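PDB 6OBT: borrelidin polyketide synthase, type I from Streptomyces parvulus, which probably dehydrates a beta-hydroxyacyl intermediate during polyketide chain extension in borrelidin biosynthesis. Local coordinates for residues A[71-76]-A[194-199]. Sequence-based numbering, arbitrary orientation.
Sequences ADHQVL and PQFRCL
D72 reaches across to the loop after strand 190-192, and its side chain meets F196, P194 and Q195 in turn from CB to tip. D72 CB lies at the edge of the F196 ring, near the ring plane, 3.6 Å from F196 CD2. With chi1 at -73°, D72 CG is anti to the carbonyl carbon and lies 3.5 Å from P194 CD; the D72 and P194 side chains cross at about a right angle. Both carboxylate oxygens, D72 OD1 and OD2, lie 3.4 Å from P194 CD. The proline N has no hydrogen to give, and D72 OD1 instead accepts a nearly straight hydrogen bond from Q195 N (2.9 Å), the donor arriving 38° out of the carboxylate plane. H73 uses the same phenylalanine differently: H73 CB sits over one face, 4.0 Å from the F196 ring centroid, in a CH-pi contact. The two rings meet obliquely, planes at 46°. H73 opens an HxxxGxxxxP sequence, the signature of dehydratase domains of the double-hotdog fold, and is probably the catalytic histidine; D232 of helix 228-236, which H73 and F196 both touch, is probably its aspartate partner. Backbone hydrogen bonds of D72 with G193 and Q74 with H191 continue the join along strand 190-192. The D72 carboxylate thus ties the start of the loop to 71-76, and F196 packs against CB and CD2 of H73, a nonpolar contact that probably helps to set its position, while H73 ND1 is hydrogen-bonded to L80 O.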
loop_
_atom_site.group_PDB
_atom_site.type_symbol
_atom_site.label_atom_id
_atom_site.label_comp_id
_atom_site.label_asym_id
_atom_site.label_seq_id
_atom_site.Cartn_x
_atom_site.Cartn_y
_atom_site.Cartn_z
ATOM N N ALA A 71 22.296 -14.426 3.203
ATOM C CA ALA A 71 23.064 -15.447 2.500
ATOM C C ALA A 71 23.560 -16.539 3.438
ATOM O O ALA A 71 24.087 -17.554 2.966
ATOM C CB ALA A 71 24.247 -14.816 1.765
ATOM N N ASP A 72 23.414 -16.350 4.745
ATOM C CA ASP A 72 23.815 -17.341 5.737
ATOM C C ASP A 72 22.802 -18.472 5.898
ATOM O O ASP A 72 23.010 -19.352 6.744
ATOM C CB ASP A 72 24.036 -16.650 7.089
ATOM C CG ASP A 72 25.301 -15.812 7.122
ATOM O OD1 ASP A 72 25.526 -15.107 8.124
ATOM O OD2 ASP A 72 26.088 -15.864 6.155
ATOM N N HIS A 73 21.692 -18.451 5.163
ATOM C CA HIS A 73 20.709 -19.535 5.156
ATOM C C HIS A 73 20.627 -20.132 3.746
ATOM O O HIS A 73 19.799 -19.707 2.946
ATOM C CB HIS A 73 19.362 -19.028 5.605
ATOM C CG HIS A 73 18.340 -20.107 5.786
ATOM N ND1 HIS A 73 17.469 -20.483 4.785
ATOM C CD2 HIS A 73 18.036 -20.876 6.860
ATOM C CE1 HIS A 73 16.686 -21.452 5.228
ATOM N NE2 HIS A 73 17.008 -21.707 6.486
ATOM N N GLN A 74 21.434 -21.145 3.477
ATOM C CA GLN A 74 21.558 -21.722 2.139
ATOM C C GLN A 74 21.290 -23.215 2.224
ATOM O O GLN A 74 21.957 -23.926 2.987
ATOM C CB GLN A 74 22.942 -21.440 1.568
ATOM C CG GLN A 74 23.213 -22.066 0.202
ATOM C CD GLN A 74 24.687 -22.137 -0.073
ATOM O OE1 GLN A 74 25.287 -21.167 -0.534
ATOM N NE2 GLN A 74 25.298 -23.272 0.257
ATOM N N VAL A 75 20.309 -23.690 1.458
ATOM C CA VAL A 75 19.950 -25.105 1.426
ATOM C C VAL A 75 20.178 -25.614 0.011
ATOM O O VAL A 75 19.602 -25.078 -0.949
ATOM C CB VAL A 75 18.503 -25.360 1.885
ATOM C CG1 VAL A 75 17.527 -24.606 1.039
ATOM C CG2 VAL A 75 18.193 -26.852 1.860
ATOM N N LEU A 76 21.026 -26.636 -0.108
ATOM C CA LEU A 76 21.348 -27.279 -1.386
ATOM C C LEU A 76 21.809 -26.245 -2.410
ATOM O O LEU A 76 21.406 -26.266 -3.575
ATOM C CB LEU A 76 20.158 -28.087 -1.906
ATOM C CG LEU A 76 19.622 -29.202 -1.008
ATOM C CD1 LEU A 76 18.483 -29.938 -1.703
ATOM C CD2 LEU A 76 20.738 -30.164 -0.631
ATOM N N PRO A 194 27.390 -17.605 9.445
ATOM C CA PRO A 194 27.649 -17.018 10.777
ATOM C C PRO A 194 26.417 -16.566 11.539
ATOM O O PRO A 194 26.284 -16.864 12.730
ATOM C CB PRO A 194 28.571 -15.839 10.439
ATOM C CG PRO A 194 29.294 -16.272 9.213
ATOM C CD PRO A 194 28.316 -17.094 8.419
ATOM N N GLN A 195 25.502 -15.846 10.891
ATOM C CA GLN A 195 24.370 -15.298 11.630
ATOM C C GLN A 195 23.375 -16.359 12.078
ATOM O O GLN A 195 22.520 -16.061 12.920
ATOM C CB GLN A 195 23.657 -14.246 10.779
ATOM C CG GLN A 195 24.347 -12.903 10.791
ATOM C CD GLN A 195 23.891 -12.017 11.929
ATOM O OE1 GLN A 195 23.435 -12.495 12.974
ATOM N NE2 GLN A 195 24.021 -10.716 11.738
ATOM N N PHE A 196 23.454 -17.578 11.533
ATOM C CA PHE A 196 22.527 -18.639 11.902
ATOM C C PHE A 196 23.154 -19.704 12.794
ATOM O O PHE A 196 22.419 -20.534 13.340
ATOM C CB PHE A 196 21.943 -19.310 10.643
ATOM C CG PHE A 196 20.877 -18.471 9.941
ATOM C CD1 PHE A 196 19.535 -18.784 10.064
ATOM C CD2 PHE A 196 21.239 -17.393 9.148
ATOM C CE1 PHE A 196 18.552 -18.018 9.430
ATOM C CE2 PHE A 196 20.256 -16.615 8.490
ATOM C CZ PHE A 196 18.910 -16.932 8.654
ATOM N N ARG A 197 24.478 -19.697 12.979
ATOM C CA ARG A 197 25.147 -20.722 13.792
ATOM C C ARG A 197 25.076 -20.312 15.262
ATOM O O ARG A 197 26.058 -19.908 15.897
ATOM C CB ARG A 197 26.588 -20.937 13.352
ATOM C CG ARG A 197 26.722 -21.444 11.911
ATOM C CD ARG A 197 28.109 -21.983 11.596
ATOM N NE ARG A 197 29.165 -20.970 11.614
ATOM C CZ ARG A 197 29.721 -20.434 10.530
ATOM N NH1 ARG A 197 29.314 -20.793 9.318
ATOM N NH2 ARG A 197 30.687 -19.529 10.654
ATOM N N CYS A 198 23.881 -20.474 15.809
ATOM C CA CYS A 198 23.548 -19.949 17.119
ATOM C C CYS A 198 23.525 -21.009 18.198
ATOM O O CYS A 198 23.534 -20.659 19.381
ATOM C CB CYS A 198 22.184 -19.276 17.075
ATOM S SG CYS A 198 22.238 -17.736 16.141
ATOM N N LEU A 199 23.464 -22.284 17.829
ATOM C CA LEU A 199 23.436 -23.336 18.837
ATOM C C LEU A 199 24.772 -23.408 19.576
ATOM O O LEU A 199 25.829 -23.535 18.951
ATOM C CB LEU A 199 23.121 -24.685 18.191
ATOM C CG LEU A 199 23.272 -25.857 19.175
ATOM C CD1 LEU A 199 22.345 -25.699 20.372
ATOM C CD2 LEU A 199 23.010 -27.176 18.485
#